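Local coordinates for protein MATE family efflux transporter (Vibrio cholerae, PDB 6IDP) that probably exports drugs across the bacterial membrane as a multidrug transporter of the MATE family whose conformation responds to protons, at residues A[44-56]-A[120-134]. Sequence-based numbering, arbitrary orientation.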
ATOM      1  N   VAL A  44      25.089   1.625  14.783  1.00 85.03           N
ATOM      2  CA  VAL A  44      24.403   2.911  14.825  1.00 88.56           C
ATOM      3  C   VAL A  44      24.386   3.605  13.465  1.00 81.89           C
ATOM      4  O   VAL A  44      23.329   4.003  12.979  1.00 96.14           O
ATOM      5  CB  VAL A  44      25.051   3.851  15.864  1.00 91.45           C
ATOM      6  CG1 VAL A  44      24.382   5.217  15.841  1.00 90.89           C
ATOM      7  CG2 VAL A  44      24.975   3.234  17.252  1.00 94.22           C
ATOM      8  N   LEU A  45      25.560   3.748  12.859  1.00 86.42           N
ATOM      9  CA  LEU A  45      25.678   4.403  11.556  1.00 86.64           C
ATOM     10  C   LEU A  45      24.975   3.659  10.410  1.00 84.92           C
ATOM     11  O   LEU A  45      24.354   4.301   9.563  1.00 80.99           O
ATOM     12  CB  LEU A  45      27.153   4.619  11.204  1.00 89.36           C
ATOM     13  CG  LEU A  45      27.810   5.808  11.905  1.00100.23           C
ATOM     14  CD1 LEU A  45      29.234   6.012  11.410  1.00102.99           C
ATOM     15  CD2 LEU A  45      26.977   7.067  11.703  1.00 99.92           C
ATOM     16  N   PRO A  46      25.077   2.316  10.359  1.00 88.76           N
ATOM     17  CA  PRO A  46      24.293   1.642   9.315  1.00 82.05           C
ATOM     18  C   PRO A  46      22.784   1.802   9.504  1.00 78.83           C
ATOM     19  O   PRO A  46      22.075   2.070   8.533  1.00 82.46           O
ATOM     20  CB  PRO A  46      24.704   0.174   9.460  1.00 80.32           C
ATOM     21  CG  PRO A  46      26.063   0.225  10.060  1.00 88.27           C
ATOM     22  CD  PRO A  46      26.026   1.387  11.004  1.00 90.38           C
ATOM     23  N   LEU A  47      22.304   1.637  10.733  1.00 75.06           N
ATOM     24  CA  LEU A  47      20.881   1.784  11.022  1.00 75.23           C
ATOM     25  C   LEU A  47      20.414   3.220  10.807  1.00 76.53           C
ATOM     26  O   LEU A  47      19.288   3.454  10.366  1.00 75.62           O
ATOM     27  CB  LEU A  47      20.574   1.335  12.451  1.00 77.00           C
ATOM     28  CG  LEU A  47      20.323  -0.163  12.629  1.00 79.68           C
ATOM     29  CD1 LEU A  47      20.309  -0.544  14.101  1.00 83.83           C
ATOM     30  CD2 LEU A  47      19.013  -0.555  11.964  1.00 74.84           C
ATOM     31  N   ALA A  48      21.281   4.178  11.118  1.00 79.64           N
ATOM     32  CA  ALA A  48      20.989   5.579  10.841  1.00 83.39           C
ATOM     33  C   ALA A  48      20.840   5.774   9.339  1.00 68.62           C
ATOM     34  O   ALA A  48      19.870   6.370   8.877  1.00 72.10           O
ATOM     35  CB  ALA A  48      22.081   6.483  11.396  1.00 76.34           C
ATOM     36  N   ALA A  49      21.805   5.250   8.588  1.00 69.66           N
ATOM     37  CA  ALA A  49      21.773   5.280   7.130  1.00 66.56           C
ATOM     38  C   ALA A  49      20.476   4.678   6.595  1.00 66.19           C
ATOM     39  O   ALA A  49      19.863   5.216   5.673  1.00 66.10           O
ATOM     40  CB  ALA A  49      22.970   4.537   6.565  1.00 67.47           C
ATOM     41  N   GLN A  50      20.070   3.559   7.186  1.00 68.79           N
ATOM     42  CA  GLN A  50      18.827   2.886   6.829  1.00 65.39           C
ATOM     43  C   GLN A  50      17.620   3.774   7.119  1.00 67.31           C
ATOM     44  O   GLN A  50      16.684   3.845   6.322  1.00 60.44           O
ATOM     45  CB  GLN A  50      18.706   1.564   7.593  1.00 69.39           C
ATOM     46  CG  GLN A  50      17.341   0.897   7.516  1.00 76.10           C
ATOM     47  CD  GLN A  50      17.164   0.065   6.263  1.00 89.77           C
ATOM     48  OE1 GLN A  50      17.680   0.402   5.199  1.00 91.61           O
ATOM     49  NE2 GLN A  50      16.433  -1.038   6.387  1.00 92.81           N
ATOM     50  N   GLY A  51      17.654   4.448   8.265  1.00 70.59           N
ATOM     51  CA  GLY A  51      16.571   5.319   8.680  1.00 70.92           C
ATOM     52  C   GLY A  51      16.358   6.503   7.756  1.00 70.50           C
ATOM     53  O   GLY A  51      15.224   6.916   7.515  1.00 75.51           O
ATOM     54  N   PHE A  52      17.452   7.052   7.237  1.00 70.34           N
ATOM     55  CA  PHE A  52      17.374   8.169   6.299  1.00 71.15           C
ATOM     56  C   PHE A  52      17.001   7.702   4.892  1.00 64.30           C
ATOM     57  O   PHE A  52      16.847   8.517   3.984  1.00 66.63           O
ATOM     58  CB  PHE A  52      18.702   8.932   6.256  1.00 73.74           C
ATOM     59  CG  PHE A  52      18.946   9.804   7.457  1.00 76.53           C
ATOM     60  CD1 PHE A  52      18.437  11.092   7.511  1.00 78.98           C
ATOM     61  CD2 PHE A  52      19.699   9.342   8.525  1.00 82.26           C
ATOM     62  CE1 PHE A  52      18.665  11.897   8.614  1.00 87.06           C
ATOM     63  CE2 PHE A  52      19.931  10.141   9.629  1.00 84.33           C
ATOM     64  CZ  PHE A  52      19.415  11.420   9.673  1.00 86.23           C
ATOM     65  N   THR A  53      16.862   6.392   4.713  1.00 61.43           N
ATOM     66  CA  THR A  53      16.501   5.833   3.413  1.00 63.13           C
ATOM     67  C   THR A  53      14.995   5.572   3.346  1.00 64.22           C
ATOM     68  O   THR A  53      14.418   5.464   2.265  1.00 64.17           O
ATOM     69  CB  THR A  53      17.281   4.527   3.124  1.00 56.51           C
ATOM     70  OG1 THR A  53      18.660   4.702   3.479  1.00 61.64           O
ATOM     71  CG2 THR A  53      17.190   4.154   1.651  1.00 52.12           C
ATOM     72  N   MET A  54      14.363   5.481   4.511  1.00 68.53           N
ATOM     73  CA  MET A  54      12.917   5.277   4.593  1.00 71.93           C
ATOM     74  C   MET A  54      12.086   6.359   3.876  1.00 72.15           C
ATOM     75  O   MET A  54      11.150   6.021   3.151  1.00 73.47           O
ATOM     76  CB  MET A  54      12.482   5.173   6.059  1.00 78.05           C
ATOM     77  CG  MET A  54      12.950   3.902   6.756  1.00 84.07           C
ATOM     78  SD  MET A  54      12.556   2.412   5.817  1.00157.73           S
ATOM     79  CE  MET A  54      12.994   1.136   6.996  1.00103.95           C
ATOM     80  N   PRO A  55      12.413   7.654   4.064  1.00 74.95           N
ATOM     81  CA  PRO A  55      11.590   8.655   3.371  1.00 74.95           C
ATOM     82  C   PRO A  55      11.723   8.610   1.849  1.00 73.73           C
ATOM     83  O   PRO A  55      10.729   8.812   1.151  1.00 75.85           O
ATOM     84  CB  PRO A  55      12.119   9.985   3.919  1.00 79.84           C
ATOM     85  CG  PRO A  55      13.498   9.686   4.378  1.00 77.16           C
ATOM     86  CD  PRO A  55      13.431   8.294   4.921  1.00 76.95           C
ATOM     87  N   ILE A  56      12.924   8.349   1.343  1.00 75.40           N
ATOM     88  CA  ILE A  56      13.125   8.268  -0.098  1.00 74.44           C
ATOM     89  C   ILE A  56      12.440   7.015  -0.642  1.00 61.63           C
ATOM     90  O   ILE A  56      12.090   6.947  -1.819  1.00 59.53           O
ATOM     91  CB  ILE A  56      14.632   8.270  -0.471  1.00 95.26           C
ATOM     92  CG1 ILE A  56      14.844   8.870  -1.862  1.00 93.68           C
ATOM     93  CG2 ILE A  56      15.231   6.875  -0.388  1.00 93.28           C
ATOM     94  CD1 ILE A  56      14.456  10.326  -1.958  1.00 95.60           C
ATOM     95  N   LEU A 120      16.923  16.747   5.470  1.00 98.59           N
ATOM     96  CA  LEU A 120      16.457  15.832   6.507  1.00 94.13           C
ATOM     97  C   LEU A 120      17.349  15.907   7.739  1.00 95.42           C
ATOM     98  O   LEU A 120      17.226  15.095   8.656  1.00 95.21           O
ATOM     99  CB  LEU A 120      16.416  14.398   5.983  1.00 91.02           C
ATOM    100  CG  LEU A 120      15.537  14.155   4.759  1.00 87.64           C
ATOM    101  CD1 LEU A 120      15.461  12.669   4.461  1.00 82.40           C
ATOM    102  CD2 LEU A 120      14.152  14.743   4.976  1.00 89.76           C
ATOM    103  N   GLY A 121      18.252  16.882   7.745  1.00 98.43           N
ATOM    104  CA  GLY A 121      19.158  17.085   8.860  1.00106.56           C
ATOM    105  C   GLY A 121      20.118  15.932   9.063  1.00107.67           C
ATOM    106  O   GLY A 121      20.549  15.666  10.185  1.00110.36           O
ATOM    107  N   ALA A 122      20.454  15.240   7.979  1.00104.70           N
ATOM    108  CA  ALA A 122      21.389  14.126   8.059  1.00101.20           C
ATOM    109  C   ALA A 122      22.788  14.622   8.387  1.00100.78           C
ATOM    110  O   ALA A 122      23.314  15.508   7.712  1.00108.27           O
ATOM    111  CB  ALA A 122      21.399  13.334   6.760  1.00 96.44           C
ATOM    112  N   PRO A 123      23.394  14.052   9.437  1.00 95.07           N
ATOM    113  CA  PRO A 123      24.772  14.373   9.815  1.00101.58           C
ATOM    114  C   PRO A 123      25.744  13.956   8.718  1.00104.06           C
ATOM    115  O   PRO A 123      25.491  12.965   8.029  1.00 96.69           O
ATOM    116  CB  PRO A 123      24.986  13.555  11.091  1.00 90.67           C
ATOM    117  CG  PRO A 123      24.015  12.427  10.981  1.00 89.77           C
ATOM    118  CD  PRO A 123      22.813  13.012  10.302  1.00 88.88           C
ATOM    119  N   GLU A 124      26.837  14.699   8.568  1.00116.08           N
ATOM    120  CA  GLU A 124      27.828  14.442   7.524  1.00120.58           C
ATOM    121  C   GLU A 124      28.396  13.021   7.600  1.00115.59           C
ATOM    122  O   GLU A 124      28.900  12.493   6.609  1.00114.55           O
ATOM    123  CB  GLU A 124      28.962  15.473   7.611  1.00135.72           C
ATOM    124  CG  GLU A 124      30.007  15.386   6.497  1.00143.67           C
ATOM    125  CD  GLU A 124      29.720  16.326   5.339  1.00149.70           C
ATOM    126  OE1 GLU A 124      28.988  17.317   5.542  1.00153.78           O
ATOM    127  OE2 GLU A 124      30.228  16.074   4.225  1.00149.34           O
ATOM    128  N   THR A 125      28.297  12.401   8.772  1.00111.45           N
ATOM    129  CA  THR A 125      28.822  11.054   8.981  1.00109.41           C
ATOM    130  C   THR A 125      28.078   9.987   8.171  1.00103.38           C
ATOM    131  O   THR A 125      28.676   9.003   7.735  1.00106.54           O
ATOM    132  CB  THR A 125      28.775  10.660  10.472  1.00117.45           C
ATOM    133  OG1 THR A 125      29.123   9.277  10.615  1.00119.23           O
ATOM    134  CG2 THR A 125      27.384  10.883  11.047  1.00115.76           C
ATOM    135  N   VAL A 126      26.779  10.192   7.973  1.00 94.21           N
ATOM    136  CA  VAL A 126      25.934   9.239   7.256  1.00 86.97           C
ATOM    137  C   VAL A 126      26.278   9.202   5.765  1.00 79.49           C
ATOM    138  O   VAL A 126      26.149   8.163   5.108  1.00 72.73           O
ATOM    139  CB  VAL A 126      24.431   9.586   7.465  1.00 76.34           C
ATOM    140  CG1 VAL A 126      23.624   9.455   6.178  1.00 74.17           C
ATOM    141  CG2 VAL A 126      23.838   8.729   8.575  1.00 76.04           C
ATOM    142  N   PHE A 127      26.751  10.335   5.255  1.00 85.05           N
ATOM    143  CA  PHE A 127      27.040  10.522   3.834  1.00 85.20           C
ATOM    144  C   PHE A 127      28.007   9.473   3.274  1.00 84.07           C
ATOM    145  O   PHE A 127      27.865   9.037   2.129  1.00 81.67           O
ATOM    146  CB  PHE A 127      27.612  11.928   3.599  1.00 89.78           C
ATOM    147  CG  PHE A 127      26.600  13.043   3.754  1.00 98.31           C
ATOM    148  CD1 PHE A 127      25.872  13.195   4.925  1.00103.08           C
ATOM    149  CD2 PHE A 127      26.401  13.957   2.732  1.00101.23           C
ATOM    150  CE1 PHE A 127      24.955  14.222   5.066  1.00104.73           C
ATOM    151  CE2 PHE A 127      25.484  14.987   2.867  1.00102.74           C
ATOM    152  CZ  PHE A 127      24.761  15.119   4.036  1.00104.44           C
ATOM    153  N   ALA A 128      28.982   9.072   4.086  1.00 79.58           N
ATOM    154  CA  ALA A 128      29.975   8.081   3.679  1.00 76.21           C
ATOM    155  C   ALA A 128      29.338   6.739   3.325  1.00 74.91           C
ATOM    156  O   ALA A 128      29.749   6.075   2.373  1.00 75.14           O
ATOM    157  CB  ALA A 128      31.010   7.895   4.780  1.00 78.60           C
ATOM    158  N   ILE A 129      28.331   6.345   4.099  1.00 67.18           N
ATOM    159  CA  ILE A 129      27.650   5.075   3.885  1.00 72.44           C
ATOM    160  C   ILE A 129      26.636   5.165   2.741  1.00 64.62           C
ATOM    161  O   ILE A 129      26.505   4.234   1.947  1.00 60.34           O
ATOM    162  CB  ILE A 129      26.937   4.600   5.169  1.00 74.44           C
ATOM    163  CG1 ILE A 129      27.930   4.521   6.333  1.00 79.41           C
ATOM    164  CG2 ILE A 129      26.276   3.249   4.952  1.00 76.77           C
ATOM    165  CD1 ILE A 129      27.330   3.975   7.613  1.00 81.70           C
ATOM    166  N   ILE A 130      25.935   6.294   2.651  1.00 66.71           N
ATOM    167  CA  ILE A 130      24.919   6.497   1.617  1.00 68.21           C
ATOM    168  C   ILE A 130      25.533   6.511   0.212  1.00 65.27           C
ATOM    169  O   ILE A 130      24.895   6.082  -0.755  1.00 61.55           O
ATOM    170  CB  ILE A 130      24.122   7.811   1.868  1.00 82.15           C
ATOM    171  CG1 ILE A 130      22.742   7.499   2.450  1.00 79.03           C
ATOM    172  CG2 ILE A 130      23.939   8.616   0.590  1.00 78.66           C
ATOM    173  CD1 ILE A 130      22.777   6.652   3.692  1.00 80.15           C
ATOM    174  N   ASP A 131      26.776   6.978   0.111  1.00 69.00           N
ATOM    175  CA  ASP A 131      27.480   7.051  -1.170  1.00 69.21           C
ATOM    176  C   ASP A 131      27.507   5.716  -1.907  1.00 65.12           C
ATOM    177  O   ASP A 131      27.438   5.675  -3.136  1.00 63.02           O
ATOM    178  CB  ASP A 131      28.916   7.551  -0.967  1.00 77.53           C
ATOM    179  CG  ASP A 131      29.053   9.046  -1.182  1.00 82.82           C
ATOM    180  OD1 ASP A 131      28.208   9.628  -1.894  1.00 86.26           O
ATOM    181  OD2 ASP A 131      30.013   9.637  -0.647  1.00 87.69           O
ATOM    182  N   HIS A 132      27.604   4.623  -1.158  1.00 62.44           N
ATOM    183  CA  HIS A 132      27.621   3.303  -1.774  1.00 63.97           C
ATOM    184  C   HIS A 132      26.328   2.523  -1.520  1.00 64.00           C
ATOM    185  O   HIS A 132      25.940   1.680  -2.331  1.00 63.36           O
ATOM    186  CB  HIS A 132      28.831   2.499  -1.285  1.00 62.87           C
ATOM    187  CG  HIS A 132      28.899   2.343   0.202  1.00 62.66           C
ATOM    188  ND1 HIS A 132      28.266   1.317   0.870  1.00 62.69           N
ATOM    189  CD2 HIS A 132      29.530   3.077   1.149  1.00 66.09           C
ATOM    190  CE1 HIS A 132      28.502   1.428   2.167  1.00 69.18           C
ATOM    191  NE2 HIS A 132      29.266   2.488   2.361  1.00 60.77           N
ATOM    192  N   TYR A 133      25.650   2.808  -0.411  1.00 63.51           N
ATOM    193  CA  TYR A 133      24.428   2.077  -0.084  1.00 59.45           C
ATOM    194  C   TYR A 133      23.291   2.387  -1.055  1.00 50.52           C
ATOM    195  O   TYR A 133      22.569   1.481  -1.469  1.00 53.29           O
ATOM    196  CB  TYR A 133      23.975   2.370   1.350  1.00 62.24           C
ATOM    197  CG  TYR A 133      22.678   1.679   1.714  1.00 61.43           C
ATOM    198  CD1 TYR A 133      22.526   0.310   1.530  1.00 56.53           C
ATOM    199  CD2 TYR A 133      21.607   2.392   2.237  1.00 61.28           C
ATOM    200  CE1 TYR A 133      21.344  -0.329   1.854  1.00 50.45           C
ATOM    201  CE2 TYR A 133      20.419   1.759   2.567  1.00 54.36           C
ATOM    202  CZ  TYR A 133      20.296   0.399   2.374  1.00 51.42           C
ATOM    203  OH  TYR A 133      19.121  -0.238   2.699  1.00 52.75           O
ATOM    204  N   TRP A 134      23.135   3.655  -1.424  1.00 48.07           N
ATOM    205  CA  TRP A 134      22.037   4.049  -2.305  1.00 46.41           C
ATOM    206  C   TRP A 134      22.214   3.521  -3.724  1.00 47.71           C
ATOM    207  O   TRP A 134      21.238   3.363  -4.451  1.00 48.83           O
ATOM    208  CB  TRP A 134      21.878   5.572  -2.333  1.00 53.08           C
ATOM    209  CG  TRP A 134      21.081   6.106  -1.182  1.00 55.38           C
ATOM    210  CD1 TRP A 134      20.830   5.474   0.000  1.00 54.93           C
ATOM    211  CD2 TRP A 134      20.418   7.375  -1.107  1.00 56.85           C
ATOM    212  NE1 TRP A 134      20.059   6.274   0.810  1.00 59.69           N
ATOM    213  CE2 TRP A 134      19.794   7.447   0.154  1.00 57.28           C
ATOM    214  CE3 TRP A 134      20.296   8.461  -1.980  1.00 56.57           C
ATOM    215  CZ2 TRP A 134      19.058   8.557   0.563  1.00 55.86           C
ATOM    216  CZ3 TRP A 134      19.564   9.563  -1.572  1.00 56.43           C
ATOM    217  CH2 TRP A 134      18.956   9.603  -0.312  1.00 57.46           C
TER
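Phe52 lays its ring against the loop 120-123, which leads into helix 124-156. Its CB points toward 120-134, and CG stands anti to the carbonyl carbon (chi1 -75°), which carries the ring out to the loop. CD1 passes CB of Leu120 and CB of Ala122. CE1 of Phe52 comes 3.5 Å from O of Leu120, which lies at the ring edge. CZ of Phe52 reaches CD of Pro123 at 3.8 Å. CE2 runs near the same CD, and CD2 ends the circuit beside CG2 of Val126. CB of Ala122 sits over one face, a CH-pi contact 4.0 Å from the centroid of the Phe52 ring. Gly121, with positive phi, is the C-prime residue of the Schellman motif that ends helix 113-119.

Helices 44-51 and 124-134 cross at -72°, with axes 9.3 Å apart. Ala49 and Val126 have the nearest CA atoms, 5.7 Å apart; CB of Ala49 meets CD1 of Ile130 at 3.6 Å and CG2 of Ile129. Further along, OG1 of Thr53 donates to O of Ala49 at 2.6 Å. OG1 of Thr53 also accepts a weak bond from NE1 of Trp134 (3.4 Å, 157°), and it lies at the edge of the Tyr133 ring.

The contact joins helix 44-51 and its break before helix 54-80 to helix 124-156. Packing is mostly apolar, and the buried Thr53 hydroxyl is satisfied chiefly by O of Ala49; the contact therefore probably rests more on shape than on polar bonds.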